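Local coordinates for magnesium-protoporphyrin O-methyltransferase (Synechocystis sp., PDB 4QDJ), which transfers a methyl group from S-adenosylmethionine to magnesium protoporphyrin IX, giving its 13-monomethyl ester during chlorophyll biosynthesis, at residues V42-T47 against R218-R223; V52-A57 against I209-M214. One frame throughout, in Å; residues are numbered along the deposited sequence.

Contact 1. Residues V42-T47 against R218-R223; sequences VGHQQT and RFYYSR. With SAM (S-adenosylmethionine), chain B.
Tyr220 lays one face of its ring along the helix backbone at Gly43 and His44. The backbone comes nearest at the rim, where Gly43 O lies 3.3 Å from Tyr220 CE2; His44 N stands 3.6 Å above the plane of the Tyr220 ring, also near the rim. The fit depends on Gly43 having no side chain: Tyr220 CD2 comes to 3.5 Å from Gly43 CA, where a beta carbon would run into the ring. With chi1 at 177°, Tyr220 points its CG away from the backbone N, and the ring reaches from the turn before the strand to the helix, its hydroxyl beside Thr47. There Thr47 OG1, near the plane of the ring, lies 2.8 Å from Tyr220 OH. Neither hydroxyl depends on this pair alone, since Tyr220 OH is hydrogen-bonded to Asp135 and Thr47 OG1 to Thr215. Ser222, also hydrogen-bonded to Asp135, rests its CB 3.7 Å from Thr47 OG1.

His44 touches Tyr220 with its CB and turns its imidazole to the cofactor. A single N-H, on NE2, is shared by the S-adenosylmethionine carboxylate, with OXT at 2.7 Å and O at 2.9 Å, the latter bond weak. Both are bent, as expected of one proton facing two oxygens, and Tyr28 stacks on the same imidazole.

The outer side is looser: Val42, Gln45 and Gln46 line an exposed flank of the helix, while Tyr221 and Arg223 leave the strand away from it. Helix 35-58 thus sits over the start of strand 221-229, which lies between strands 159-164 and 207-216, with His44 contributing to the cofactor pocket of this class I methyltransferase fold.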
ATOM      1  N   VAL A  42      11.186  -6.315  -9.194  1.00  9.96           N
ATOM      2  CA  VAL A  42      11.015  -5.496 -10.392  1.00 11.21           C
ATOM      3  C   VAL A  42       9.549  -5.126 -10.630  1.00 11.01           C
ATOM      4  O   VAL A  42       9.230  -3.974 -10.935  1.00 11.68           O
ATOM      5  CB  VAL A  42      11.595  -6.206 -11.637  1.00 13.39           C
ATOM      6  CG1 VAL A  42      11.245  -5.444 -12.907  1.00 16.57           C
ATOM      7  CG2 VAL A  42      13.104  -6.364 -11.497  1.00 15.08           C
ATOM      8  N   GLY A  43       8.656  -6.099 -10.476  1.00 10.84           N
ATOM      9  CA  GLY A  43       7.236  -5.855 -10.663  1.00 10.79           C
ATOM     10  C   GLY A  43       6.690  -4.853  -9.662  1.00 10.13           C
ATOM     11  O   GLY A  43       5.956  -3.927 -10.020  1.00 10.36           O
ATOM     12  N   HIS A  44       7.050  -5.040  -8.398  1.00  8.86           N
ATOM     13  CA  HIS A  44       6.615  -4.134  -7.345  1.00  9.10           C
ATOM     14  C   HIS A  44       7.144  -2.721  -7.581  1.00  8.81           C
ATOM     15  O   HIS A  44       6.437  -1.741  -7.355  1.00  9.08           O
ATOM     16  CB  HIS A  44       7.057  -4.652  -5.974  1.00 11.12           C
ATOM     17  CG  HIS A  44       6.880  -3.658  -4.870  1.00 14.24           C
ATOM     18  ND1 HIS A  44       7.932  -2.941  -4.342  1.00 15.60           N
ATOM     19  CD2 HIS A  44       5.775  -3.258  -4.200  1.00 16.75           C
ATOM     20  CE1 HIS A  44       7.482  -2.145  -3.389  1.00 16.79           C
ATOM     21  NE2 HIS A  44       6.177  -2.317  -3.282  1.00 17.90           N
ATOM     22  N   GLN A  45       8.382  -2.616  -8.052  1.00  8.51           N
ATOM     23  CA  GLN A  45       8.951  -1.307  -8.358  1.00  9.79           C
ATOM     24  C   GLN A  45       8.162  -0.619  -9.475  1.00 10.11           C
ATOM     25  O   GLN A  45       7.993   0.601  -9.465  1.00  9.76           O
ATOM     26  CB  GLN A  45      10.428  -1.419  -8.733  1.00 12.07           C
ATOM     27  CG  GLN A  45      11.111  -0.073  -8.922  1.00 15.66           C
ATOM     28  CD  GLN A  45      11.195   0.725  -7.633  1.00 18.27           C
ATOM     29  OE1 GLN A  45      11.711   0.241  -6.625  1.00 20.53           O
ATOM     30  NE2 GLN A  45      10.681   1.948  -7.657  1.00 19.97           N
ATOM     31  N   GLN A  46       7.676  -1.403 -10.432  1.00 10.30           N
ATOM     32  CA  GLN A  46       6.864  -0.856 -11.515  0.53 10.13           C
ATOM     33  C   GLN A  46       5.541  -0.310 -10.982  1.00 10.14           C
ATOM     34  O   GLN A  46       5.088   0.757 -11.396  1.00 10.49           O
ATOM     35  CB  GLN A  46       6.611  -1.911 -12.595  0.53 12.33           C
ATOM     36  CG  GLN A  46       5.747  -1.416 -13.744  0.53 14.63           C
ATOM     37  CD  GLN A  46       5.656  -2.413 -14.882  0.53 18.99           C
ATOM     38  OE1 GLN A  46       6.624  -3.105 -15.197  0.53 21.90           O
ATOM     39  NE2 GLN A  46       4.487  -2.491 -15.508  0.53 19.32           N
ATOM     40  N   THR A  47       4.930  -1.044 -10.058  1.00  9.06           N
ATOM     41  CA  THR A  47       3.679  -0.607  -9.446  1.00  7.86           C
ATOM     42  C   THR A  47       3.878   0.713  -8.711  1.00  8.44           C
ATOM     43  O   THR A  47       3.109   1.659  -8.891  1.00  9.44           O
ATOM     44  CB  THR A  47       3.127  -1.664  -8.471  1.00  8.16           C
ATOM     45  OG1 THR A  47       2.850  -2.871  -9.190  1.00  9.75           O
ATOM     46  CG2 THR A  47       1.847  -1.170  -7.805  1.00  9.82           C
ATOM     47  N   ARG A 218       6.395 -12.348 -14.542  1.00 25.22           N
ATOM     48  CA  ARG A 218       6.274 -13.797 -14.467  1.00 26.19           C
ATOM     49  C   ARG A 218       5.628 -14.263 -13.163  1.00 23.53           C
ATOM     50  O   ARG A 218       4.796 -15.170 -13.165  1.00 24.36           O
ATOM     51  CB  ARG A 218       7.644 -14.452 -14.660  1.00 30.32           C
ATOM     52  CG  ARG A 218       7.606 -15.964 -14.769  0.79 38.02           C
ATOM     53  CD  ARG A 218       8.886 -16.492 -15.395  0.70 25.82           C
ATOM     54  NE  ARG A 218       8.988 -17.944 -15.298  0.80 57.58           N
ATOM     55  CZ  ARG A 218       9.712 -18.699 -16.117  0.68 66.43           C
ATOM     56  NH1 ARG A 218      10.392 -18.141 -17.109  0.70 59.21           N
ATOM     57  NH2 ARG A 218       9.748 -20.014 -15.951  0.60 43.44           N
ATOM     58  N   PHE A 219       5.997 -13.629 -12.053  1.00 19.97           N
ATOM     59  CA  PHE A 219       5.538 -14.069 -10.738  1.00 19.42           C
ATOM     60  C   PHE A 219       4.834 -12.971  -9.951  1.00 19.86           C
ATOM     61  O   PHE A 219       4.512 -13.152  -8.778  1.00 22.16           O
ATOM     62  CB  PHE A 219       6.715 -14.598  -9.917  1.00 20.72           C
ATOM     63  CG  PHE A 219       7.438 -15.741 -10.562  1.00 21.13           C
ATOM     64  CD1 PHE A 219       6.905 -17.018 -10.532  1.00 22.93           C
ATOM     65  CD2 PHE A 219       8.654 -15.540 -11.195  1.00 20.49           C
ATOM     66  CE1 PHE A 219       7.569 -18.074 -11.122  1.00 24.10           C
ATOM     67  CE2 PHE A 219       9.324 -16.594 -11.786  1.00 22.63           C
ATOM     68  CZ  PHE A 219       8.780 -17.861 -11.752  1.00 23.34           C
ATOM     69  N   TYR A 220       4.601 -11.833 -10.594  1.00 16.44           N
ATOM     70  CA  TYR A 220       3.983 -10.699  -9.921  1.00 15.13           C
ATOM     71  C   TYR A 220       2.875 -10.108 -10.782  1.00 15.66           C
ATOM     72  O   TYR A 220       3.097  -9.749 -11.937  1.00 17.42           O
ATOM     73  CB  TYR A 220       5.039  -9.640  -9.589  1.00 14.66           C
ATOM     74  CG  TYR A 220       4.495  -8.376  -8.954  1.00 13.59           C
ATOM     75  CD1 TYR A 220       4.366  -8.265  -7.574  1.00 12.91           C
ATOM     76  CD2 TYR A 220       4.126  -7.291  -9.735  1.00 12.78           C
ATOM     77  CE1 TYR A 220       3.872  -7.105  -6.995  1.00 12.17           C
ATOM     78  CE2 TYR A 220       3.633  -6.132  -9.167  1.00 12.36           C
ATOM     79  CZ  TYR A 220       3.510  -6.042  -7.799  1.00 11.48           C
ATOM     80  OH  TYR A 220       3.019  -4.881  -7.246  1.00 12.07           O
ATOM     81  N   TYR A 221       1.679 -10.016 -10.212  1.00 15.92           N
ATOM     82  CA  TYR A 221       0.529  -9.482 -10.929  1.00 17.83           C
ATOM     83  C   TYR A 221      -0.214  -8.508 -10.033  1.00 17.19           C
ATOM     84  O   TYR A 221      -0.701  -8.881  -8.966  1.00 20.77           O
ATOM     85  CB  TYR A 221      -0.400 -10.614 -11.367  1.00 22.08           C
ATOM     86  CG  TYR A 221       0.293 -11.682 -12.182  1.00 26.30           C
ATOM     87  CD1 TYR A 221       0.372 -11.587 -13.565  0.43 27.72           C
ATOM     88  CD2 TYR A 221       0.874 -12.784 -11.568  1.00 29.01           C
ATOM     89  CE1 TYR A 221       1.006 -12.560 -14.315  0.59 29.22           C
ATOM     90  CE2 TYR A 221       1.513 -13.760 -12.307  1.00 29.75           C
ATOM     91  CZ  TYR A 221       1.574 -13.645 -13.681  1.00 30.71           C
ATOM     92  OH  TYR A 221       2.208 -14.616 -14.422  0.47 30.04           O
ATOM     93  N   SER A 222      -0.293  -7.257 -10.465  1.00 12.64           N
ATOM     94  CA  SER A 222      -0.915  -6.225  -9.651  1.00 11.34           C
ATOM     95  C   SER A 222      -1.770  -5.302 -10.502  1.00 10.72           C
ATOM     96  O   SER A 222      -1.259  -4.559 -11.341  1.00 12.17           O
ATOM     97  CB  SER A 222       0.150  -5.425  -8.899  1.00 13.78           C
ATOM     98  OG  SER A 222      -0.435  -4.616  -7.896  1.00 14.91           O
ATOM     99  N   ARG A 223      -3.077  -5.370 -10.280  1.00  9.21           N
ATOM    100  CA  ARG A 223      -4.034  -4.495 -10.941  1.00  8.35           C
ATOM    101  C   ARG A 223      -4.196  -3.239 -10.094  1.00  8.70           C
ATOM    102  O   ARG A 223      -4.456  -3.327  -8.898  1.00 10.08           O
ATOM    103  CB  ARG A 223      -5.376  -5.216 -11.080  1.00  8.81           C
ATOM    104  CG  ARG A 223      -6.494  -4.378 -11.667  1.00 10.00           C
ATOM    105  CD  ARG A 223      -6.238  -4.022 -13.122  1.00 10.93           C
ATOM    106  NE  ARG A 223      -7.462  -3.565 -13.771  1.00 10.51           N
ATOM    107  CZ  ARG A 223      -7.516  -2.610 -14.695  1.00  8.81           C
ATOM    108  NH1 ARG A 223      -6.407  -1.996 -15.087  1.00  7.98           N
ATOM    109  NH2 ARG A 223      -8.683  -2.267 -15.226  1.00  9.77           N
TER
HETATM  110  N   SAM B 301       2.285  -1.183   0.458  1.00 14.30           N
HETATM  111  CA  SAM B 301       3.698  -1.527   0.599  1.00 17.95           C
HETATM  112  C   SAM B 301       4.390  -1.539  -0.757  1.00 19.22           C
HETATM  113  O   SAM B 301       3.752  -1.760  -1.788  1.00 20.84           O
HETATM  114  OXT SAM B 301       5.598  -1.323  -0.849  1.00 18.52           O
HETATM  115  CB  SAM B 301       3.901  -2.856   1.328  1.00 20.96           C
HETATM  116  CG  SAM B 301       3.260  -4.095   0.707  1.00 22.70           C
HETATM  117  SD  SAM B 301       3.663  -5.607   1.631  1.00 24.09           S
HETATM  118  CE  SAM B 301       3.319  -6.892   0.404  0.71 24.00           C
HETATM  119  C5' SAM B 301       2.188  -5.771   2.658  1.00 19.71           C
HETATM  120  C4' SAM B 301       2.270  -4.899   3.902  1.00 15.58           C
HETATM  121  O4' SAM B 301       0.962  -4.687   4.390  1.00 14.40           O
HETATM  122  C3' SAM B 301       3.070  -5.539   5.029  1.00 13.76           C
HETATM  123  O3' SAM B 301       4.061  -4.635   5.459  1.00 14.47           O
HETATM  124  C2' SAM B 301       2.059  -5.748   6.140  1.00 13.95           C
HETATM  125  O2' SAM B 301       2.621  -5.542   7.417  1.00 14.55           O
HETATM  126  C1' SAM B 301       1.003  -4.712   5.797  1.00 12.67           C
HETATM  127  N9  SAM B 301      -0.325  -5.022   6.341  1.00 11.05           N
HETATM  128  C8  SAM B 301      -0.990  -6.217   6.289  1.00 11.60           C
HETATM  129  N7  SAM B 301      -2.182  -6.063   6.910  1.00 11.77           N
HETATM  130  C5  SAM B 301      -2.280  -4.788   7.351  1.00 10.56           C
HETATM  131  C6  SAM B 301      -3.272  -4.107   8.039  1.00 10.46           C
HETATM  132  N6  SAM B 301      -4.394  -4.731   8.391  1.00 12.29           N
HETATM  133  N1  SAM B 301      -3.082  -2.781   8.359  1.00 10.93           N
HETATM  134  C2  SAM B 301      -1.918  -2.135   7.994  1.00 12.03           C
HETATM  135  N3  SAM B 301      -0.933  -2.819   7.313  1.00 10.39           N
HETATM  136  C4  SAM B 301      -1.118  -4.123   6.996  1.00 11.45           C

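Contact 2. Residues V52-A57 against I209-M214; sequences VAWLVA and IARTGM
Trp54 and Arg211 bury most of the surface in this contact, lying one over the other between helix and strand. The guanidinium is stacked nearly flat on the indole, with centres 4.3 Å apart and planes at 18°, and the two side chains run past each other in opposite directions. The overlap is graded along the arginine. Its CD sits squarely over the five-membered ring, 3.9 Å from the centroid in a CH-pi contact, whereas CZ has slid aside and lies 3.6 Å from Trp54 CB, so the cation-pi contact is off-centre. A bend at chi3 (-70°) turns the end of Arg211 to the helix backbone, where Arg211 NH1 donates to Trp54 O at 3.1 Å. This bond is bent (140°), the donor approaching from outside the carbonyl plane. Beside it, Ala57 CB borders the edge of the guanidinium.

Thr212, a distant third, takes part mainly through its backbone: its carbonyl carbon meets the benzo edge of the indole, Trp54 CZ2, at 3.5 Å. Gly213 N follows at the same edge, so Trp54 has the arginine over a face and the strand backbone at its rim.

Arg211 NH2 forms salt bridges with Glu226 of the adjacent strand and Asp58 at the end of the helix. A leucine in its place would probably leave both carboxylates without this positive mate and Trp54 O without its side-chain donor. With Arg159 also close by, the guanidinium belongs to a mixed cluster of charges. Near the surface, the contact itself therefore combines cation-pi stacking with a hydrogen bond to the helix backbone, and the positive group beside the last turn of helix 35-58 would be expected to interact favourably with its carbonyl-rich C-terminal end.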
ATOM      1  N   VAL A  52       3.431   6.768  -8.426  1.00  7.10           N
ATOM      2  CA  VAL A  52       4.150   8.031  -8.301  1.00  8.19           C
ATOM      3  C   VAL A  52       3.952   8.875  -9.559  1.00  7.57           C
ATOM      4  O   VAL A  52       3.687  10.077  -9.477  1.00  8.94           O
ATOM      5  CB  VAL A  52       5.655   7.808  -8.039  1.00  8.90           C
ATOM      6  CG1 VAL A  52       6.414   9.131  -8.097  1.00 10.26           C
ATOM      7  CG2 VAL A  52       5.861   7.132  -6.688  1.00 10.27           C
ATOM      8  N   ALA A  53       4.052   8.234 -10.721  1.00  7.62           N
ATOM      9  CA  ALA A  53       3.892   8.930 -11.994  1.00  7.95           C
ATOM     10  C   ALA A  53       2.502   9.551 -12.146  1.00  8.36           C
ATOM     11  O   ALA A  53       2.373  10.670 -12.648  1.00  8.82           O
ATOM     12  CB  ALA A  53       4.189   7.991 -13.158  1.00  9.65           C
ATOM     13  N   TRP A  54       1.469   8.826 -11.718  1.00  7.99           N
ATOM     14  CA  TRP A  54       0.105   9.351 -11.747  1.00  7.09           C
ATOM     15  C   TRP A  54       0.018  10.634 -10.937  1.00  7.83           C
ATOM     16  O   TRP A  54      -0.522  11.643 -11.397  1.00  9.69           O
ATOM     17  CB  TRP A  54      -0.879   8.350 -11.141  1.00  7.09           C
ATOM     18  CG  TRP A  54      -1.344   7.260 -12.049  1.00  7.93           C
ATOM     19  CD1 TRP A  54      -1.113   7.140 -13.389  1.00 10.57           C
ATOM     20  CD2 TRP A  54      -2.131   6.126 -11.672  1.00  7.56           C
ATOM     21  NE1 TRP A  54      -1.707   5.996 -13.869  1.00 11.62           N
ATOM     22  CE2 TRP A  54      -2.337   5.355 -12.834  1.00  9.46           C
ATOM     23  CE3 TRP A  54      -2.677   5.685 -10.462  1.00  8.93           C
ATOM     24  CZ2 TRP A  54      -3.070   4.170 -12.821  1.00 11.00           C
ATOM     25  CZ3 TRP A  54      -3.404   4.509 -10.451  1.00  9.63           C
ATOM     26  CH2 TRP A  54      -3.595   3.765 -11.624  1.00 10.45           C
ATOM     27  N   LEU A  55       0.550  10.580  -9.719  1.00  7.97           N
ATOM     28  CA  LEU A  55       0.421  11.685  -8.775  1.00  9.79           C
ATOM     29  C   LEU A  55       1.248  12.894  -9.198  1.00 10.57           C
ATOM     30  O   LEU A  55       0.821  14.036  -9.032  1.00 12.65           O
ATOM     31  CB  LEU A  55       0.785  11.231  -7.356  1.00 11.30           C
ATOM     32  CG  LEU A  55      -0.378  10.720  -6.491  1.00 14.30           C
ATOM     33  CD1 LEU A  55      -1.160   9.618  -7.187  1.00 16.66           C
ATOM     34  CD2 LEU A  55       0.117  10.245  -5.130  1.00 16.02           C
ATOM     35  N   VAL A  56       2.426  12.636  -9.755  1.00  9.45           N
ATOM     36  CA  VAL A  56       3.273  13.696 -10.286  1.00 11.31           C
ATOM     37  C   VAL A  56       2.600  14.376 -11.480  1.00 12.50           C
ATOM     38  O   VAL A  56       2.647  15.602 -11.619  1.00 15.41           O
ATOM     39  CB  VAL A  56       4.656  13.141 -10.698  1.00 14.40           C
ATOM     40  CG1 VAL A  56       5.383  14.114 -11.606  1.00 18.99           C
ATOM     41  CG2 VAL A  56       5.486  12.825  -9.458  1.00 13.45           C
ATOM     42  N   ALA A  57       1.955  13.576 -12.324  1.00 11.79           N
ATOM     43  CA  ALA A  57       1.317  14.091 -13.535  1.00 12.58           C
ATOM     44  C   ALA A  57       0.184  15.076 -13.241  1.00 13.83           C
ATOM     45  O   ALA A  57      -0.102  15.958 -14.049  1.00 15.24           O
ATOM     46  CB  ALA A  57       0.814  12.942 -14.402  1.00 13.06           C
ATOM     47  N   ILE A 209     -14.287   4.961 -10.942  1.00 12.39           N
ATOM     48  CA  ILE A 209     -12.942   4.636 -11.395  1.00 11.26           C
ATOM     49  C   ILE A 209     -12.421   5.678 -12.381  1.00 11.11           C
ATOM     50  O   ILE A 209     -13.118   6.057 -13.324  1.00 13.20           O
ATOM     51  CB  ILE A 209     -12.893   3.237 -12.037  1.00 11.97           C
ATOM     52  CG1 ILE A 209     -13.437   2.187 -11.064  1.00 14.89           C
ATOM     53  CG2 ILE A 209     -11.479   2.895 -12.464  1.00 12.73           C
ATOM     54  CD1 ILE A 209     -12.708   2.147  -9.739  1.00 15.96           C
ATOM     55  N   ALA A 210     -11.201   6.152 -12.141  1.00 10.44           N
ATOM     56  CA  ALA A 210     -10.528   7.059 -13.061  1.00 11.26           C
ATOM     57  C   ALA A 210      -9.443   6.292 -13.810  1.00  9.95           C
ATOM     58  O   ALA A 210      -9.748   5.420 -14.621  1.00 12.45           O
ATOM     59  CB  ALA A 210      -9.937   8.240 -12.309  1.00 12.98           C
ATOM     60  N   ARG A 211      -8.178   6.595 -13.532  1.00  9.16           N
ATOM     61  CA  ARG A 211      -7.091   5.857 -14.168  1.00  7.81           C
ATOM     62  C   ARG A 211      -6.997   4.433 -13.634  1.00  8.75           C
ATOM     63  O   ARG A 211      -7.394   4.152 -12.502  1.00  8.63           O
ATOM     64  CB  ARG A 211      -5.753   6.582 -13.997  1.00  8.12           C
ATOM     65  CG  ARG A 211      -5.666   7.875 -14.789  1.00  8.71           C
ATOM     66  CD  ARG A 211      -4.415   8.670 -14.458  1.00 10.26           C
ATOM     67  NE  ARG A 211      -4.481   9.230 -13.113  1.00  9.40           N
ATOM     68  CZ  ARG A 211      -3.660  10.165 -12.645  1.00  9.45           C
ATOM     69  NH1 ARG A 211      -2.699  10.659 -13.414  1.00 10.59           N
ATOM     70  NH2 ARG A 211      -3.806  10.608 -11.404  1.00 10.20           N
ATOM     71  N   THR A 212      -6.497   3.529 -14.467  1.00  8.04           N
ATOM     72  CA  THR A 212      -6.183   2.181 -14.016  1.00  7.70           C
ATOM     73  C   THR A 212      -4.838   1.776 -14.586  1.00  7.55           C
ATOM     74  O   THR A 212      -4.337   2.394 -15.526  1.00  7.37           O
ATOM     75  CB  THR A 212      -7.238   1.125 -14.436  1.00  8.08           C
ATOM     76  OG1 THR A 212      -7.096   0.810 -15.826  1.00 10.02           O
ATOM     77  CG2 THR A 212      -8.652   1.609 -14.164  1.00  9.87           C
ATOM     78  N   GLY A 213      -4.256   0.739 -14.005  1.00  6.94           N
ATOM     79  CA  GLY A 213      -2.978   0.240 -14.459  1.00  7.15           C
ATOM     80  C   GLY A 213      -2.891  -1.249 -14.234  1.00  7.98           C
ATOM     81  O   GLY A 213      -3.785  -1.858 -13.643  1.00  9.24           O
ATOM     82  N   MET A 214      -1.805  -1.840 -14.710  1.00 10.00           N
ATOM     83  CA  MET A 214      -1.601  -3.267 -14.552  1.00 10.83           C
ATOM     84  C   MET A 214      -0.126  -3.592 -14.654  1.00 11.98           C
ATOM     85  O   MET A 214       0.524  -3.271 -15.647  1.00 14.47           O
ATOM     86  CB  MET A 214      -2.376  -4.041 -15.619  1.00 12.53           C
ATOM     87  CG  MET A 214      -2.216  -5.550 -15.515  1.00 14.78           C
ATOM     88  SD  MET A 214      -3.003  -6.221 -14.038  1.00 16.84           S
ATOM     89  CE  MET A 214      -2.309  -7.870 -13.997  1.00 17.33           C
TER

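In the fold
From the N terminus, the chain enters helix 35-58, which supplies the first segment of both contacts: 42-47, then 52-57 nearly three turns later. It next lays down the five parallel strands of the sheet and their helices before returning through strand 207-216, where contact 2 closes its loop of some 150 residues. After the turn into strand 221-229, contact 1 closes a longer loop around it, so contact 2 is nested inside contact 1. Together they fasten one helix to both strands of the C-terminal hairpin. The centres of the two contacts are about 15 Å apart, yet the second segments touch directly, with Arg223 NH1 3.0 Å from Gly213 O across the hairpin.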